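Local coordinates for intracellular protein transport protein USO1 (Saccharomyces cerevisiae S288c, PDB 6LSU) that tethers membranes as a globular-headed, coiled-coil protein and is required for protein transport from the endoplasmic reticulum to the Golgi complex, at residues 165-170 and 211-216; 497-502 and 518-523. One frame throughout, in Å; residues are numbered along the deposited sequence.

Contact 1: residues 165-170 and 211-216; sequences YTIQLL and ILLLMA
L213 reaches across from the helix 204-218 and sets its CB against I167 and its two methyls against L170, two residues one turn apart on the helix 160-174. It contributes 84 of the 148 Å² buried between the segments, and all three residues are buried. CB of L213 lies 4.1 Å from CG2 of I167. One turn further on, CD1 of L213 is 3.9 Å from CB of L170 and CD2 of L213 is 4.0 Å from the same CB. That CD2 lies near both partners, 4.1 Å from CD1 of L170 and 4.2 Å from CG2 of I167.

Two torsions explain this placement. In L213 the CG stands opposite the backbone N (chi1 172°), which carries the fork outward; in I167 CG1 lies beside the backbone N (chi1 -67°), leaving CG2 anti to that N and toward L213. The nearest alpha carbons, I167 and L213, are 6.8 Å apart, and no hydrogen bond links the segments. W155 touches I167 and L170. On the far side from L213, the side chains of T166 and L169 touch the helix 78-91. I211 and M215 pack on the helix 251-264. The contact thus joins the third helices of ARM repeats 2 and 3, flanked by helices of repeats 1 and 4, as in a stacked armadillo superhelix.

Contact 2: residues 497-502 and 518-523; sequences ANLFEV and FFTTDI
T520 of the helix 514-528 packs against L499 and V502, at the start of the short helix 499-504, and I523 extends the contact by crossing the end of L499. The side chains of L499 and T520 slide past each other in opposite directions, with CA of L499 and CA of T520 5.9 Å apart. On the close-packed side the four touching residues are all buried, and together they hide 196 Å². CG1 of V502 lies 3.5 Å from OG1 of T520, an apolar methyl against a hydroxyl already engaged with the carbonyl of K516 in its own helix. This bond fits a T520 OG1 set beside its backbone N (chi1 -58°), which leaves CG2 of T520 3.3 Å from the O of L499. One turn on, CG2 of I523 meets CD1 of L499 at 3.7 Å and CD2 of L499 at 4.0 Å, the side chains crossing at about a right angle. No hydrogen bond spans the segments.

The looser side holds the partly exposed A497 and E501, which do not meet 518-523. N498, also clear of 518-523, is a buried N-cap: its OD1 accepts from E501 N at 3.1 Å (N-H...O angle 156°) and, weakly, from F500 N, while ND2 of N498 donates to the backbone O of Q449. Segment 497-502, in ARM repeat 8 of the globular head, thus packs on the helix that follows and, through L499 and F500, on 439-459. The helix 514-528 is also contacted by 404-414, 421-435 and 577-590, with D522 salt-bridged to K432.

Overall arrangement
Contact 1 and contact 2 sit on opposite sides of the chain's centre, with their own centres 53 Å apart. They follow in series along the sequence, contact 1 closing before contact 2 opens. Contact 1 joins two successive armadillo repeats in the N-terminal part of the head; contact 2 lies in the C-terminal part, within the family's head region, and its first segment closely follows the unmodelled stretch that includes the charged region 470-492. Both are helix-to-helix interfaces, and no ligand site relates them. Their nearest atoms are about 34 Å apart, so the two do not touch and mark well-separated places along the head.

Contact 1: residues 165-170 and 211-216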
ATOM      1  N   TYR A 165     -33.473   1.011 -13.673  1.00 58.89           N
ATOM      2  CA  TYR A 165     -33.571   2.487 -13.644  1.00 56.47           C
ATOM      3  C   TYR A 165     -33.600   2.972 -12.185  1.00 56.39           C
ATOM      4  O   TYR A 165     -33.010   4.023 -11.845  1.00 53.77           O
ATOM      5  CB  TYR A 165     -34.825   2.960 -14.349  1.00 56.89           C
ATOM      6  CG  TYR A 165     -34.777   2.990 -15.849  1.00 54.00           C
ATOM      7  CD1 TYR A 165     -33.653   3.385 -16.537  1.00 57.96           C
ATOM      8  CD2 TYR A 165     -35.921   2.728 -16.578  1.00 58.26           C
ATOM      9  CE1 TYR A 165     -33.636   3.442 -17.932  1.00 59.66           C
ATOM     10  CE2 TYR A 165     -35.942   2.816 -17.957  1.00 59.42           C
ATOM     11  CZ  TYR A 165     -34.786   3.150 -18.646  1.00 58.78           C
ATOM     12  OH  TYR A 165     -34.809   3.240 -20.010  1.00 57.98           O
ATOM     13  N   THR A 166     -34.188   2.183 -11.308  1.00 55.83           N
ATOM     14  CA  THR A 166     -34.311   2.538  -9.863  1.00 57.66           C
ATOM     15  C   THR A 166     -32.927   2.522  -9.196  1.00 58.27           C
ATOM     16  O   THR A 166     -32.577   3.493  -8.502  1.00 58.53           O
ATOM     17  CB  THR A 166     -35.344   1.618  -9.227  1.00 54.54           C
ATOM     18  OG1 THR A 166     -36.558   1.843  -9.938  1.00 58.13           O
ATOM     19  CG2 THR A 166     -35.529   1.876  -7.757  1.00 63.52           C
ATOM     20  N   ILE A 167     -32.175   1.446  -9.405  1.00 62.61           N
ATOM     21  CA  ILE A 167     -30.768   1.276  -8.941  1.00 60.58           C
ATOM     22  C   ILE A 167     -29.967   2.481  -9.430  1.00 57.63           C
ATOM     23  O   ILE A 167     -29.314   3.138  -8.633  1.00 51.66           O
ATOM     24  CB  ILE A 167     -30.144  -0.031  -9.466  1.00 62.23           C
ATOM     25  CG1 ILE A 167     -30.820  -1.259  -8.863  1.00 64.92           C
ATOM     26  CG2 ILE A 167     -28.664  -0.044  -9.153  1.00 65.70           C
ATOM     27  CD1 ILE A 167     -30.295  -2.577  -9.393  1.00 63.02           C
ATOM     28  N   GLN A 168     -30.041   2.762 -10.730  1.00 58.95           N
ATOM     29  CA  GLN A 168     -29.264   3.850 -11.362  1.00 52.60           C
ATOM     30  C   GLN A 168     -29.644   5.184 -10.725  1.00 56.79           C
ATOM     31  O   GLN A 168     -28.685   5.967 -10.434  1.00 58.50           O
ATOM     32  CB  GLN A 168     -29.473   3.847 -12.873  1.00 48.54           C
ATOM     33  CG  GLN A 168     -28.815   2.650 -13.514  1.00 50.66           C
ATOM     34  CD  GLN A 168     -29.108   2.490 -14.995  1.00 51.22           C
ATOM     35  OE1 GLN A 168     -30.213   2.696 -15.481  1.00 56.16           O
ATOM     36  NE2 GLN A 168     -28.091   2.064 -15.723  1.00 50.20           N
ATOM     37  N   LEU A 169     -30.943   5.436 -10.484  1.00 59.36           N
ATOM     38  CA  LEU A 169     -31.407   6.744  -9.947  1.00 61.90           C
ATOM     39  C   LEU A 169     -30.849   6.917  -8.535  1.00 55.96           C
ATOM     40  O   LEU A 169     -30.306   7.991  -8.238  1.00 61.94           O
ATOM     41  CB  LEU A 169     -32.936   6.844  -9.976  1.00 66.21           C
ATOM     42  CG  LEU A 169     -33.506   8.212  -9.594  1.00 66.70           C
ATOM     43  CD1 LEU A 169     -32.915   9.322 -10.454  1.00 63.82           C
ATOM     44  CD2 LEU A 169     -35.022   8.196  -9.699  1.00 71.16           C
ATOM     45  N   LEU A 170     -30.919   5.866  -7.730  1.00 53.34           N
ATOM     46  CA  LEU A 170     -30.326   5.830  -6.367  1.00 55.54           C
ATOM     47  C   LEU A 170     -28.813   6.035  -6.380  1.00 55.97           C
ATOM     48  O   LEU A 170     -28.304   6.676  -5.422  1.00 58.60           O
ATOM     49  CB  LEU A 170     -30.672   4.484  -5.732  1.00 57.59           C
ATOM     50  CG  LEU A 170     -32.118   4.436  -5.253  1.00 62.07           C
ATOM     51  CD1 LEU A 170     -32.427   3.082  -4.636  1.00 61.26           C
ATOM     52  CD2 LEU A 170     -32.387   5.577  -4.256  1.00 62.52           C
ATOM     53  N   ILE A 211     -24.051  -4.129  -7.293  1.00 55.85           N
ATOM     54  CA  ILE A 211     -22.700  -4.145  -6.638  1.00 48.70           C
ATOM     55  C   ILE A 211     -22.199  -2.717  -6.460  1.00 45.59           C
ATOM     56  O   ILE A 211     -21.747  -2.397  -5.360  1.00 47.13           O
ATOM     57  CB  ILE A 211     -21.699  -4.989  -7.457  1.00 53.17           C
ATOM     58  CG1 ILE A 211     -22.233  -6.404  -7.673  1.00 51.10           C
ATOM     59  CG2 ILE A 211     -20.342  -5.026  -6.728  1.00 55.96           C
ATOM     60  CD1 ILE A 211     -21.434  -7.214  -8.629  1.00 54.06           C
ATOM     61  N   LEU A 212     -22.356  -1.865  -7.489  1.00 49.33           N
ATOM     62  CA  LEU A 212     -22.002  -0.429  -7.501  1.00 51.65           C
ATOM     63  C   LEU A 212     -22.819   0.311  -6.440  1.00 59.23           C
ATOM     64  O   LEU A 212     -22.193   1.109  -5.728  1.00 59.32           O
ATOM     65  CB  LEU A 212     -22.214   0.137  -8.902  1.00 54.05           C
ATOM     66  CG  LEU A 212     -21.266  -0.445  -9.947  1.00 55.09           C
ATOM     67  CD1 LEU A 212     -21.479   0.153 -11.310  1.00 49.98           C
ATOM     68  CD2 LEU A 212     -19.821  -0.225  -9.509  1.00 61.99           C
ATOM     69  N   LEU A 213     -24.132   0.070  -6.322  1.00 62.37           N
ATOM     70  CA  LEU A 213     -24.994   0.858  -5.398  1.00 57.62           C
ATOM     71  C   LEU A 213     -24.606   0.379  -3.996  1.00 56.94           C
ATOM     72  O   LEU A 213     -24.433   1.205  -3.044  1.00 50.80           O
ATOM     73  CB  LEU A 213     -26.475   0.658  -5.742  1.00 55.91           C
ATOM     74  CG  LEU A 213     -27.481   1.256  -4.754  1.00 58.46           C
ATOM     75  CD1 LEU A 213     -27.323   2.755  -4.658  1.00 57.65           C
ATOM     76  CD2 LEU A 213     -28.939   0.925  -5.110  1.00 59.13           C
ATOM     77  N   LEU A 214     -24.385  -0.925  -3.865  1.00 52.09           N
ATOM     78  CA  LEU A 214     -23.960  -1.439  -2.548  1.00 55.78           C
ATOM     79  C   LEU A 214     -22.626  -0.787  -2.158  1.00 61.57           C
ATOM     80  O   LEU A 214     -22.474  -0.408  -0.992  1.00 60.29           O
ATOM     81  CB  LEU A 214     -23.894  -2.956  -2.652  1.00 57.66           C
ATOM     82  CG  LEU A 214     -25.252  -3.628  -2.509  1.00 61.35           C
ATOM     83  CD1 LEU A 214     -25.206  -5.055  -3.020  1.00 65.84           C
ATOM     84  CD2 LEU A 214     -25.698  -3.601  -1.048  1.00 64.14           C
ATOM     85  N   MET A 215     -21.681  -0.644  -3.102  1.00 62.13           N
ATOM     86  CA  MET A 215     -20.399   0.029  -2.800  1.00 61.71           C
ATOM     87  C   MET A 215     -20.680   1.421  -2.227  1.00 58.80           C
ATOM     88  O   MET A 215     -20.036   1.768  -1.220  1.00 60.77           O
ATOM     89  CB  MET A 215     -19.532   0.197  -4.047  1.00 70.64           C
ATOM     90  CG  MET A 215     -18.736  -1.034  -4.433  1.00 73.68           C
ATOM     91  SD  MET A 215     -18.011  -0.807  -6.078  1.00 74.06           S
ATOM     92  CE  MET A 215     -17.115   0.694  -5.685  1.00 76.57           C
ATOM     93  N   ALA A 216     -21.536   2.201  -2.873  1.00 55.14           N
ATOM     94  CA  ALA A 216     -21.903   3.593  -2.527  1.00 56.65           C
ATOM     95  C   ALA A 216     -22.507   3.653  -1.148  1.00 58.61           C
ATOM     96  O   ALA A 216     -22.195   4.555  -0.414  1.00 76.15           O
ATOM     97  CB  ALA A 216     -22.908   4.135  -3.500  1.00 59.31           C
TER

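Contact 2: residues 497-502 and 518-523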
ATOM      1  N   ALA A 497      23.389 -15.198   0.185  1.00 60.16           N
ATOM      2  CA  ALA A 497      22.385 -14.606   1.110  1.00 60.80           C
ATOM      3  C   ALA A 497      23.026 -14.203   2.448  1.00 59.65           C
ATOM      4  O   ALA A 497      22.315 -14.328   3.467  1.00 58.68           O
ATOM      5  CB  ALA A 497      21.243 -15.571   1.331  1.00 56.40           C
ATOM      6  N   ASN A 498      24.279 -13.718   2.447  1.00 57.61           N
ATOM      7  CA  ASN A 498      25.036 -13.434   3.692  1.00 56.81           C
ATOM      8  C   ASN A 498      25.335 -11.942   3.819  1.00 54.48           C
ATOM      9  O   ASN A 498      25.899 -11.349   2.915  1.00 57.54           O
ATOM     10  CB  ASN A 498      26.304 -14.286   3.830  1.00 56.73           C
ATOM     11  CG  ASN A 498      26.808 -14.260   5.261  1.00 56.41           C
ATOM     12  OD1 ASN A 498      27.255 -13.227   5.761  1.00 61.33           O
ATOM     13  ND2 ASN A 498      26.628 -15.354   5.987  1.00 51.67           N
ATOM     14  N   LEU A 499      24.908 -11.376   4.934  1.00 57.92           N
ATOM     15  CA  LEU A 499      24.935  -9.919   5.189  1.00 61.04           C
ATOM     16  C   LEU A 499      26.357  -9.547   5.590  1.00 60.40           C
ATOM     17  O   LEU A 499      26.734  -8.403   5.341  1.00 56.96           O
ATOM     18  CB  LEU A 499      23.941  -9.565   6.304  1.00 58.45           C
ATOM     19  CG  LEU A 499      22.464  -9.703   5.956  1.00 61.98           C
ATOM     20  CD1 LEU A 499      21.585  -9.726   7.208  1.00 65.18           C
ATOM     21  CD2 LEU A 499      22.027  -8.591   5.045  1.00 61.29           C
ATOM     22  N   PHE A 500      27.063 -10.470   6.254  1.00 62.69           N
ATOM     23  CA  PHE A 500      28.460 -10.288   6.719  1.00 63.94           C
ATOM     24  C   PHE A 500      29.388 -10.248   5.505  1.00 70.29           C
ATOM     25  O   PHE A 500      30.307  -9.421   5.446  1.00 71.07           O
ATOM     26  CB  PHE A 500      28.822 -11.378   7.701  1.00 60.15           C
ATOM     27  CG  PHE A 500      28.231 -11.152   9.062  1.00 62.06           C
ATOM     28  CD1 PHE A 500      28.652 -10.090   9.840  1.00 61.42           C
ATOM     29  CD2 PHE A 500      27.278 -12.008   9.573  1.00 60.75           C
ATOM     30  CE1 PHE A 500      28.124  -9.900  11.108  1.00 65.34           C
ATOM     31  CE2 PHE A 500      26.722 -11.777  10.816  1.00 62.03           C
ATOM     32  CZ  PHE A 500      27.161 -10.744  11.594  1.00 59.01           C
ATOM     33  N   GLU A 501      29.095 -11.091   4.523  1.00 63.46           N
ATOM     34  CA  GLU A 501      29.795 -11.052   3.237  1.00 73.97           C
ATOM     35  C   GLU A 501      29.785  -9.606   2.737  1.00 74.56           C
ATOM     36  O   GLU A 501      30.838  -9.140   2.370  1.00 81.06           O
ATOM     37  CB  GLU A 501      29.150 -12.018   2.250  1.00 85.01           C
ATOM     38  CG  GLU A 501      30.161 -12.724   1.368  1.00100.24           C
ATOM     39  CD  GLU A 501      29.630 -13.975   0.682  1.00112.46           C
ATOM     40  OE1 GLU A 501      30.453 -14.877   0.386  1.00126.40           O
ATOM     41  OE2 GLU A 501      28.400 -14.053   0.449  1.00125.42           O
ATOM     42  N   VAL A 502      28.639  -8.915   2.735  1.00 69.01           N
ATOM     43  CA  VAL A 502      28.558  -7.537   2.182  1.00 64.37           C
ATOM     44  C   VAL A 502      29.236  -6.573   3.165  1.00 62.58           C
ATOM     45  O   VAL A 502      30.126  -5.791   2.789  1.00 69.64           O
ATOM     46  CB  VAL A 502      27.106  -7.133   1.904  1.00 60.75           C
ATOM     47  CG1 VAL A 502      26.977  -5.641   1.628  1.00 56.33           C
ATOM     48  CG2 VAL A 502      26.531  -7.954   0.760  1.00 61.69           C
ATOM     49  N   PHE A 518      23.379  -0.307   1.648  1.00 55.51           N
ATOM     50  CA  PHE A 518      22.371   0.517   2.374  1.00 52.25           C
ATOM     51  C   PHE A 518      21.400  -0.386   3.154  1.00 52.24           C
ATOM     52  O   PHE A 518      21.184  -0.207   4.347  1.00 56.02           O
ATOM     53  CB  PHE A 518      21.643   1.427   1.404  1.00 51.84           C
ATOM     54  CG  PHE A 518      20.476   2.108   2.079  1.00 56.64           C
ATOM     55  CD1 PHE A 518      20.680   3.170   2.940  1.00 58.15           C
ATOM     56  CD2 PHE A 518      19.203   1.555   2.000  1.00 55.60           C
ATOM     57  CE1 PHE A 518      19.599   3.723   3.634  1.00 66.72           C
ATOM     58  CE2 PHE A 518      18.144   2.100   2.699  1.00 52.57           C
ATOM     59  CZ  PHE A 518      18.334   3.191   3.509  1.00 57.45           C
ATOM     60  N   PHE A 519      20.865  -1.403   2.486  1.00 54.45           N
ATOM     61  CA  PHE A 519      20.028  -2.469   3.088  1.00 51.87           C
ATOM     62  C   PHE A 519      20.785  -3.167   4.205  1.00 49.63           C
ATOM     63  O   PHE A 519      20.239  -3.163   5.362  1.00 50.83           O
ATOM     64  CB  PHE A 519      19.457  -3.359   1.989  1.00 51.67           C
ATOM     65  CG  PHE A 519      18.369  -2.679   1.198  1.00 45.39           C
ATOM     66  CD1 PHE A 519      17.382  -1.946   1.838  1.00 43.78           C
ATOM     67  CD2 PHE A 519      18.309  -2.803  -0.195  1.00 48.90           C
ATOM     68  CE1 PHE A 519      16.396  -1.291   1.100  1.00 48.62           C
ATOM     69  CE2 PHE A 519      17.305  -2.181  -0.940  1.00 45.85           C
ATOM     70  CZ  PHE A 519      16.376  -1.403  -0.292  1.00 47.16           C
ATOM     71  N   THR A 520      21.982  -3.680   3.934  1.00 54.99           N
ATOM     72  CA  THR A 520      22.842  -4.356   4.956  1.00 51.77           C
ATOM     73  C   THR A 520      22.993  -3.445   6.183  1.00 51.70           C
ATOM     74  O   THR A 520      22.669  -3.840   7.320  1.00 57.26           O
ATOM     75  CB  THR A 520      24.184  -4.780   4.353  1.00 50.55           C
ATOM     76  OG1 THR A 520      23.895  -5.653   3.248  1.00 54.93           O
ATOM     77  CG2 THR A 520      25.021  -5.600   5.302  1.00 54.51           C
ATOM     78  N   THR A 521      23.429  -2.223   6.029  1.00 48.31           N
ATOM     79  CA  THR A 521      23.631  -1.404   7.236  1.00 49.48           C
ATOM     80  C   THR A 521      22.261  -1.196   7.898  1.00 49.04           C
ATOM     81  O   THR A 521      22.144  -1.178   9.111  1.00 54.90           O
ATOM     82  CB  THR A 521      24.402  -0.130   6.886  1.00 51.03           C
ATOM     83  OG1 THR A 521      23.839   0.443   5.693  1.00 46.39           O
ATOM     84  CG2 THR A 521      25.854  -0.454   6.668  1.00 52.62           C
ATOM     85  N   ASP A 522      21.231  -0.978   7.109  1.00 52.00           N
ATOM     86  CA  ASP A 522      19.873  -0.696   7.643  1.00 47.80           C
ATOM     87  C   ASP A 522      19.327  -1.906   8.426  1.00 48.21           C
ATOM     88  O   ASP A 522      18.792  -1.745   9.503  1.00 47.89           O
ATOM     89  CB  ASP A 522      18.900  -0.341   6.527  1.00 50.43           C
ATOM     90  CG  ASP A 522      17.492  -0.054   7.052  1.00 51.58           C
ATOM     91  OD1 ASP A 522      17.328   0.992   7.718  1.00 56.51           O
ATOM     92  OD2 ASP A 522      16.601  -0.921   6.872  1.00 51.48           O
ATOM     93  N   ILE A 523      19.539  -3.116   7.958  1.00 51.48           N
ATOM     94  CA  ILE A 523      19.159  -4.317   8.767  1.00 54.68           C
ATOM     95  C   ILE A 523      19.972  -4.380  10.058  1.00 53.53           C
ATOM     96  O   ILE A 523      19.311  -4.555  11.106  1.00 55.91           O
ATOM     97  CB  ILE A 523      19.249  -5.609   7.931  1.00 57.02           C
ATOM     98  CG1 ILE A 523      18.169  -6.577   8.370  1.00 58.00           C
ATOM     99  CG2 ILE A 523      20.608  -6.253   7.931  1.00 59.14           C
ATOM    100  CD1 ILE A 523      16.839  -6.026   8.081  1.00 66.34           C
TER